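PDB 1W5T: ORC1-type DNA replication protein 2 from Aeropyrum pernix, which binds DNA and takes part in regulating the initiation of DNA replication, as a nucleotide-binding AAA+ ATPase of the Cdc6/Orc family. Local coordinates for residues Leu311-Arg315 with Val399-Ile403; Leu244-Tyr249 with Ala289-Asn293; Leu85-Ala90 with Asn137-Val142. All coordinates share one frame; numbering follows the deposited sequence.

Interaction 1: Leu311-Arg315 with Val399-Ile403; sequences LIILR and VDNII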
loop_
_atom_site.group_PDB
_atom_site.type_symbol
_atom_site.label_atom_id
_atom_site.label_comp_id
_atom_site.label_asym_id
_atom_site.label_seq_id
_atom_site.Cartn_x
_atom_site.Cartn_y
_atom_site.Cartn_z
ATOM N N LEU A 311 1.785 24.066 2.873
ATOM C CA LEU A 311 0.767 23.840 3.885
ATOM C C LEU A 311 -0.291 24.963 3.884
ATOM O O LEU A 311 -1.486 24.710 4.045
ATOM C CB LEU A 311 1.454 23.736 5.253
ATOM C CG LEU A 311 1.813 22.437 5.991
ATOM C CD1 LEU A 311 1.699 21.198 5.151
ATOM C CD2 LEU A 311 3.207 22.517 6.648
ATOM N N ILE A 312 0.158 26.208 3.709
ATOM C CA ILE A 312 -0.757 27.335 3.555
ATOM C C ILE A 312 -1.690 27.190 2.318
ATOM O O ILE A 312 -2.878 27.474 2.386
ATOM C CB ILE A 312 0.015 28.703 3.553
ATOM C CG1 ILE A 312 0.551 29.008 4.940
ATOM C CG2 ILE A 312 -0.895 29.848 3.178
ATOM C CD1 ILE A 312 1.890 29.692 4.894
ATOM N N ILE A 313 -1.133 26.739 1.216
ATOM C CA ILE A 313 -1.873 26.532 -0.023
ATOM C C ILE A 313 -2.837 25.357 0.079
ATOM O O ILE A 313 -4.024 25.460 -0.346
ATOM C CB ILE A 313 -0.906 26.353 -1.200
ATOM C CG1 ILE A 313 0.010 27.593 -1.300
ATOM C CG2 ILE A 313 -1.703 26.116 -2.480
ATOM C CD1 ILE A 313 1.324 27.384 -2.153
ATOM N N LEU A 314 -2.354 24.264 0.663
ATOM C CA LEU A 314 -3.220 23.130 0.964
ATOM C C LEU A 314 -4.442 23.545 1.809
ATOM O O LEU A 314 -5.583 23.187 1.507
ATOM C CB LEU A 314 -2.444 21.986 1.634
ATOM C CG LEU A 314 -3.222 20.680 1.862
ATOM C CD1 LEU A 314 -3.856 20.213 0.558
ATOM C CD2 LEU A 314 -2.315 19.550 2.423
ATOM N N ARG A 315 -4.181 24.302 2.861
ATOM C CA ARG A 315 -5.233 24.809 3.724
ATOM C C ARG A 315 -6.280 25.606 2.944
ATOM O O ARG A 315 -7.477 25.400 3.108
ATOM C CB ARG A 315 -4.644 25.671 4.845
ATOM C CG ARG A 315 -5.605 25.833 6.003
ATOM C CD ARG A 315 -5.740 27.231 6.504
ATOM N NE ARG A 315 -6.212 27.255 7.890
ATOM C CZ ARG A 315 -7.445 27.610 8.262
ATOM N NH1 ARG A 315 -7.770 27.611 9.543
ATOM N NH2 ARG A 315 -8.359 27.975 7.362
ATOM N N VAL A 399 -3.215 20.617 9.547
ATOM C CA VAL A 399 -2.353 21.521 8.814
ATOM C C VAL A 399 -2.007 22.760 9.630
ATOM O O VAL A 399 -0.827 23.152 9.688
ATOM C CB VAL A 399 -2.954 21.832 7.413
ATOM C CG1 VAL A 399 -2.172 22.898 6.674
ATOM C CG2 VAL A 399 -2.983 20.538 6.600
ATOM N N ASP A 400 -3.009 23.356 10.283
ATOM C CA ASP A 400 -2.746 24.561 11.085
ATOM C C ASP A 400 -1.663 24.339 12.147
ATOM O O ASP A 400 -0.734 25.158 12.244
ATOM C CB ASP A 400 -4.000 25.126 11.750
ATOM C CG ASP A 400 -4.905 25.843 10.774
ATOM O OD1 ASP A 400 -4.388 26.477 9.826
ATOM O OD2 ASP A 400 -6.151 25.822 10.877
ATOM N N ASN A 401 -1.784 23.243 12.912
ATOM C CA ASN A 401 -0.832 22.901 13.976
ATOM C C ASN A 401 0.589 22.672 13.430
ATOM O O ASN A 401 1.572 22.981 14.079
ATOM C CB ASN A 401 -1.312 21.712 14.850
ATOM C CG ASN A 401 -2.706 21.966 15.536
ATOM O OD1 ASN A 401 -3.157 23.116 15.690
ATOM N ND2 ASN A 401 -3.385 20.871 15.934
ATOM N N ILE A 402 0.686 22.175 12.212
ATOM C CA ILE A 402 1.976 21.874 11.626
ATOM C C ILE A 402 2.617 23.178 11.190
ATOM O O ILE A 402 3.836 23.362 11.340
ATOM C CB ILE A 402 1.826 20.856 10.481
ATOM C CG1 ILE A 402 1.290 19.534 11.053
ATOM C CG2 ILE A 402 3.136 20.633 9.801
ATOM C CD1 ILE A 402 1.005 18.423 10.032
ATOM N N ILE A 403 1.805 24.108 10.718
ATOM C CA ILE A 403 2.352 25.398 10.356
ATOM C C ILE A 403 2.873 26.091 11.619
ATOM O O ILE A 403 3.996 26.605 11.627
ATOM C CB ILE A 403 1.345 26.297 9.603
ATOM C CG1 ILE A 403 0.965 25.691 8.249
ATOM C CG2 ILE A 403 1.944 27.676 9.395
ATOM C CD1 ILE A 403 -0.437 26.122 7.776
#
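Arg315 and Asp400 form the polar part of this helix pair, a salt bridge in which the guanidinium grips the carboxylate side-on with two nitrogens, one for each oxygen. NE donates to OD1 of Asp400 over 2.8 Å in an almost straight bond (178°), lying in the guanidinium plane. The second bond, NH1 to Asp400 OD2, is more bent, its acceptor tilted out of that plane; both oxygens use their syn lone pairs. NH2 is engaged by Glu319, so the arginine probably shares its charge between two carboxylates.

The apolar part centres on Leu311. Its CB lies 3.6 Å from CG1 of Ile403, the two side chains alongside with their ends pointing opposite ways, while its CD2 meets CG2 of Ile402 at 3.7 Å. With CG1 anti to the backbone N (chi1 173°), Val399 lays that methyl close to the carbonyl O of Leu311 and within van der Waals reach of Arg315 CB.

The segments run nearly antiparallel, at 159°, with axes 9.9 Å apart, and join helix 308-322 to the C-terminal helix 392-408 in the winged-helix region. Tyr345 of helix 330-345 borders Ile312, Arg315 and Ile403, and Leu303 of helix 300-304 touches Leu314, Val399 and Ile402.

Interaction 2: Leu244-Tyr249 with Ala289-Asn293; sequences LISDVY and AVSEN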
loop_
_atom_site.group_PDB
_atom_site.type_symbol
_atom_site.label_atom_id
_atom_site.label_comp_id
_atom_site.label_asym_id
_atom_site.label_seq_id
_atom_site.Cartn_x
_atom_site.Cartn_y
_atom_site.Cartn_z
ATOM N N LEU A 244 -24.849 -0.741 0.579
ATOM C CA LEU A 244 -24.820 0.408 1.446
ATOM C C LEU A 244 -23.396 0.805 1.828
ATOM O O LEU A 244 -23.145 1.965 2.125
ATOM C CB LEU A 244 -25.658 0.123 2.696
ATOM C CG LEU A 244 -27.171 0.083 2.402
ATOM C CD1 LEU A 244 -27.949 -0.482 3.563
ATOM C CD2 LEU A 244 -27.774 1.472 1.935
ATOM N N ILE A 245 -22.480 -0.158 1.844
ATOM C CA ILE A 245 -21.124 0.098 2.252
ATOM C C ILE A 245 -20.374 0.530 1.013
ATOM O O ILE A 245 -19.808 1.640 0.960
ATOM C CB ILE A 245 -20.490 -1.129 2.905
ATOM C CG1 ILE A 245 -21.240 -1.495 4.202
ATOM C CG2 ILE A 245 -19.029 -0.816 3.270
ATOM C CD1 ILE A 245 -20.976 -2.921 4.807
ATOM N N SER A 246 -20.439 -0.329 -0.010
ATOM C CA SER A 246 -19.739 -0.104 -1.276
ATOM C C SER A 246 -20.159 1.187 -1.996
ATOM O O SER A 246 -19.305 1.855 -2.560
ATOM C CB SER A 246 -19.800 -1.338 -2.201
ATOM O OG SER A 246 -21.109 -1.824 -2.385
ATOM N N ASP A 247 -21.437 1.564 -1.916
ATOM C CA ASP A 247 -21.916 2.825 -2.507
ATOM C C ASP A 247 -21.291 4.053 -1.886
ATOM O O ASP A 247 -21.113 5.052 -2.553
ATOM C CB ASP A 247 -23.440 2.969 -2.402
ATOM C CG ASP A 247 -24.156 2.420 -3.608
ATOM O OD1 ASP A 247 -23.607 1.526 -4.293
ATOM O OD2 ASP A 247 -25.283 2.821 -3.949
ATOM N N VAL A 248 -20.973 3.983 -0.601
ATOM C CA VAL A 248 -20.318 5.097 0.080
ATOM C C VAL A 248 -18.807 5.047 -0.106
ATOM O O VAL A 248 -18.214 6.094 -0.369
ATOM C CB VAL A 248 -20.665 5.148 1.593
ATOM C CG1 VAL A 248 -20.027 6.354 2.273
ATOM C CG2 VAL A 248 -22.150 5.177 1.806
ATOM N N TYR A 249 -18.175 3.864 0.033
ATOM C CA TYR A 249 -16.686 3.794 0.010
ATOM C C TYR A 249 -16.038 3.806 -1.381
ATOM O O TYR A 249 -14.860 4.188 -1.532
ATOM C CB TYR A 249 -16.152 2.652 0.850
ATOM C CG TYR A 249 -16.425 2.796 2.339
ATOM C CD1 TYR A 249 -16.434 1.695 3.155
ATOM C CD2 TYR A 249 -16.689 4.040 2.911
ATOM C CE1 TYR A 249 -16.691 1.806 4.488
ATOM C CE2 TYR A 249 -16.977 4.169 4.255
ATOM C CZ TYR A 249 -16.965 3.049 5.054
ATOM O OH TYR A 249 -17.204 3.164 6.426
ATOM N N ALA A 289 -22.905 1.577 10.956
ATOM C CA ALA A 289 -21.510 1.137 10.954
ATOM C C ALA A 289 -20.678 2.044 10.050
ATOM O O ALA A 289 -19.545 2.376 10.386
ATOM C CB ALA A 289 -21.393 -0.300 10.550
ATOM N N VAL A 290 -21.259 2.454 8.932
ATOM C CA VAL A 290 -20.574 3.244 7.929
ATOM C C VAL A 290 -20.244 4.625 8.472
ATOM O O VAL A 290 -19.218 5.237 8.116
ATOM C CB VAL A 290 -21.455 3.391 6.688
ATOM C CG1 VAL A 290 -21.061 4.605 5.861
ATOM C CG2 VAL A 290 -21.425 2.132 5.841
ATOM N N SER A 291 -21.097 5.092 9.380
ATOM C CA SER A 291 -21.020 6.438 9.887
ATOM C C SER A 291 -20.135 6.596 11.120
ATOM O O SER A 291 -19.741 7.735 11.425
ATOM C CB SER A 291 -22.431 6.966 10.158
ATOM O OG SER A 291 -22.888 6.629 11.462
ATOM N N GLU A 292 -19.883 5.492 11.846
ATOM C CA GLU A 292 -18.932 5.480 12.989
ATOM C C GLU A 292 -17.543 4.995 12.533
ATOM O O GLU A 292 -16.545 5.155 13.245
ATOM C CB GLU A 292 -19.404 4.639 14.209
ATOM C CG GLU A 292 -20.894 4.424 14.379
ATOM C CD GLU A 292 -21.439 4.929 15.695
ATOM O OE1 GLU A 292 -21.708 4.113 16.611
ATOM O OE2 GLU A 292 -21.627 6.150 15.806
ATOM N N ASN A 293 -17.487 4.388 11.356
ATOM C CA ASN A 293 -16.257 3.878 10.838
ATOM C C ASN A 293 -15.438 5.077 10.450
ATOM O O ASN A 293 -15.486 5.504 9.300
ATOM C CB ASN A 293 -16.547 3.006 9.630
ATOM C CG ASN A 293 -15.379 2.104 9.237
ATOM O OD1 ASN A 293 -15.205 1.800 8.050
ATOM N ND2 ASN A 293 -14.615 1.632 10.218
HETATM O O HOH W 1 -17.049 5.872 7.147
#
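Tyr249 carries its ring anti to its own carbonyl carbon (chi1 -65°), which sends the phenol across to the end of the facing helix, where Val290 and Asn293 wait. Val290 answers with CG1 anti to the backbone N (chi1 158°), and its two methyls then part between different neighbours. CG1 meets CG1 of Val248 tip to tip at 4.1 Å; CG2 approaches CG1 of Ile245 obliquely at 4.0 Å and also lies near the carbonyl O of Leu244.

The result is a knob-into-hole arrangement, with Val290 as the knob and Leu244, Ile245, Val248 and Tyr249 as the four residues of the hole. It joins the last turns of helix 239-249, part of the AAA+ lid, to the last turns of helix 283-292. Helix 217-231 lies alongside, Leu220 touching Tyr249 and Leu224 touching Ile245, while Ala262 of helix 259-275 also meets Ile245.

Polar contact gathers at the phenol. An ordered water sits at the ring's edge, in its plane, and accepts a hydrogen bond from Tyr249 OH over 2.8 Å. The same water donates to the carbonyl O of Asn293 at 2.7 Å, so the tyrosine is tied through one water to the residue that follows helix 283-292. The water also lies beside the carbonyl O of Val290, in the final turn of that helix, but at a distance so short that its exact value is doubtful. A phenylalanine in place of Tyr249 would probably leave this water without its phenol donor and the Asn293 carbonyl without its link to the facing helix. On the main-chain side, Tyr249 is fixed by its N to the carbonyl O of Ile245 and by backbone bonding to Gly257.

Interaction 3: Leu85-Ala90 with Asn137-Val142; sequences LTVKQA and NHYLLV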
loop_
_atom_site.group_PDB
_atom_site.type_symbol
_atom_site.label_atom_id
_atom_site.label_comp_id
_atom_site.label_asym_id
_atom_site.label_seq_id
_atom_site.Cartn_x
_atom_site.Cartn_y
_atom_site.Cartn_z
ATOM N N LEU A 85 7.967 -29.156 -7.567
ATOM C CA LEU A 85 9.175 -28.339 -7.372
ATOM C C LEU A 85 9.664 -27.912 -5.935
ATOM O O LEU A 85 10.907 -28.073 -5.617
ATOM C CB LEU A 85 9.147 -27.153 -8.326
ATOM C CG LEU A 85 9.568 -27.624 -9.727
ATOM C CD1 LEU A 85 9.387 -26.567 -10.771
ATOM C CD2 LEU A 85 11.009 -28.094 -9.737
ATOM N N THR A 86 8.718 -27.395 -5.122
ATOM C CA THR A 86 8.920 -26.784 -3.769
ATOM C C THR A 86 9.357 -25.301 -3.688
ATOM O O THR A 86 10.549 -24.981 -3.703
ATOM C CB THR A 86 9.722 -27.644 -2.717
ATOM O OG1 THR A 86 9.313 -29.012 -2.736
ATOM C CG2 THR A 86 9.331 -27.221 -1.258
ATOM N N VAL A 87 8.394 -24.390 -3.582
ATOM C CA VAL A 87 8.761 -23.018 -3.326
ATOM C C VAL A 87 8.248 -22.570 -1.967
ATOM O O VAL A 87 7.064 -22.710 -1.648
ATOM C CB VAL A 87 8.496 -22.001 -4.529
ATOM C CG1 VAL A 87 8.079 -22.693 -5.827
ATOM C CG2 VAL A 87 7.568 -20.861 -4.160
ATOM N N LYS A 88 9.191 -22.091 -1.168
ATOM C CA LYS A 88 8.895 -21.516 0.112
ATOM C C LYS A 88 8.639 -20.050 -0.040
ATOM O O LYS A 88 9.092 -19.419 -0.982
ATOM C CB LYS A 88 10.033 -21.735 1.131
ATOM C CG LYS A 88 11.189 -22.650 0.685
ATOM C CD LYS A 88 11.355 -23.861 1.622
ATOM C CE LYS A 88 11.857 -23.490 3.064
ATOM N NZ LYS A 88 11.063 -24.278 4.155
ATOM N N GLN A 89 7.897 -19.524 0.921
ATOM C CA GLN A 89 7.435 -18.143 0.922
ATOM C C GLN A 89 8.005 -17.454 2.153
ATOM O O GLN A 89 8.038 -18.023 3.232
ATOM C CB GLN A 89 5.905 -18.117 0.920
ATOM C CG GLN A 89 5.262 -19.263 0.042
ATOM C CD GLN A 89 3.745 -19.490 0.236
ATOM O OE1 GLN A 89 2.946 -18.550 0.218
ATOM N NE2 GLN A 89 3.355 -20.750 0.371
ATOM N N ALA A 90 8.501 -16.239 2.008
ATOM C CA ALA A 90 8.905 -15.562 3.209
ATOM C C ALA A 90 8.343 -14.187 3.076
ATOM O O ALA A 90 8.365 -13.626 1.987
ATOM C CB ALA A 90 10.443 -15.534 3.394
ATOM N N ASN A 137 16.996 -28.562 -2.360
ATOM C CA ASN A 137 16.322 -28.507 -3.643
ATOM C C ASN A 137 15.021 -27.729 -3.520
ATOM O O ASN A 137 13.987 -28.167 -3.992
ATOM C CB ASN A 137 16.102 -29.907 -4.242
ATOM C CG ASN A 137 15.718 -29.861 -5.709
ATOM O OD1 ASN A 137 15.684 -28.779 -6.339
ATOM N ND2 ASN A 137 15.402 -31.026 -6.260
ATOM N N HIS A 138 15.098 -26.579 -2.855
ATOM C CA HIS A 138 13.973 -25.710 -2.664
ATOM C C HIS A 138 14.179 -24.361 -3.416
ATOM O O HIS A 138 15.310 -23.917 -3.697
ATOM C CB HIS A 138 13.819 -25.422 -1.162
ATOM C CG HIS A 138 13.308 -26.555 -0.345
ATOM N ND1 HIS A 138 13.246 -26.498 1.036
ATOM C CD2 HIS A 138 12.849 -27.782 -0.689
ATOM C CE1 HIS A 138 12.743 -27.629 1.504
ATOM N NE2 HIS A 138 12.483 -28.428 0.475
ATOM N N TYR A 139 13.084 -23.676 -3.693
ATOM C CA TYR A 139 13.132 -22.297 -4.182
ATOM C C TYR A 139 12.492 -21.351 -3.126
ATOM O O TYR A 139 11.680 -21.785 -2.306
ATOM C CB TYR A 139 12.383 -22.239 -5.489
ATOM C CG TYR A 139 12.952 -23.206 -6.494
ATOM C CD1 TYR A 139 12.557 -24.576 -6.525
ATOM C CD2 TYR A 139 13.902 -22.777 -7.394
ATOM C CE1 TYR A 139 13.128 -25.464 -7.462
ATOM C CE2 TYR A 139 14.459 -23.635 -8.326
ATOM C CZ TYR A 139 14.077 -24.952 -8.372
ATOM O OH TYR A 139 14.673 -25.736 -9.348
ATOM N N LEU A 140 12.882 -20.083 -3.120
ATOM C CA LEU A 140 12.398 -19.151 -2.107
ATOM C C LEU A 140 11.912 -17.890 -2.788
ATOM O O LEU A 140 12.653 -17.217 -3.479
ATOM C CB LEU A 140 13.504 -18.830 -1.097
ATOM C CG LEU A 140 13.296 -17.793 0.026
ATOM C CD1 LEU A 140 12.370 -18.296 1.173
ATOM C CD2 LEU A 140 14.625 -17.307 0.571
ATOM N N LEU A 141 10.649 -17.583 -2.603
ATOM C CA LEU A 141 10.093 -16.350 -3.107
ATOM C C LEU A 141 9.842 -15.419 -1.896
ATOM O O LEU A 141 9.092 -15.746 -0.962
ATOM C CB LEU A 141 8.864 -16.648 -3.942
ATOM C CG LEU A 141 8.066 -15.575 -4.663
ATOM C CD1 LEU A 141 8.951 -14.444 -5.157
ATOM C CD2 LEU A 141 7.340 -16.203 -5.796
ATOM N N VAL A 142 10.565 -14.295 -1.909
ATOM C CA VAL A 142 10.583 -13.360 -0.810
ATOM C C VAL A 142 9.692 -12.129 -1.089
ATOM O O VAL A 142 9.906 -11.416 -2.070
ATOM C CB VAL A 142 12.049 -12.883 -0.513
ATOM C CG1 VAL A 142 12.077 -11.980 0.757
ATOM C CG2 VAL A 142 13.005 -14.079 -0.348
#
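Thr86, with a positive phi of 83°, stands just ahead of its strand and lays its CG2 methyl over one face of the imidazole of His138, the two side chains running the same way. This CH-pi contact places CG2 of Thr86 4.0 Å from the centroid of the His138 ring. CG2 is anti to the backbone N, with OG1 (chi1 -43°) beside it, which turns the methyl to the ring. On the same side of the ring plane, Lys88 CD comes obliquely within 3.3 Å of His138 ND1. The polar ends find partners elsewhere: ND1 of His138 bonds to Tyr113, and NZ of Lys88 to the carbonyl of Thr111.

The segments pair as parallel strands in the central sheet of the AAA+ domain, where 87-93 is an edge strand and 139-145 its neighbour. The bonds alternate in direction: Tyr139 N to Thr86 O, Lys88 N to Tyr139 O, Leu141 N to Lys88 O and Ala90 N to Leu141 O, all within 2.8 to 3.1 Å. Val87, Tyr139 and Leu141 share one face, and helices 65-82 and 28-43 cover it; Ala90, Leu140 and Val142 pack on helix 100-111. The Tyr139 ring turns its edge to the carbonyl oxygens of Leu85 and Thr86.

In the fold
The three contacts fall in three successive regions of the chain and none touches another. Interaction 3 lies in the AAA+ sheet, interaction 2 in the lid region and interaction 1 in the C-terminal winged-helix region. Interactions 1 and 3 lie farthest apart, on opposite sides of the chain's centre with centres 48 Å apart; interaction 2 is 29 Å from interaction 1, centre to centre. Interaction 2 approaches the nucleotide: the Tyr249 side chain is about 11 Å from bound ANP and about 8 Å from that of ATP-binding Tyr215. In interaction 3 the Gln89 side chain lies about 12 Å from that of ATP-binding Thr66, whereas interaction 1 is remote from the nucleotide site.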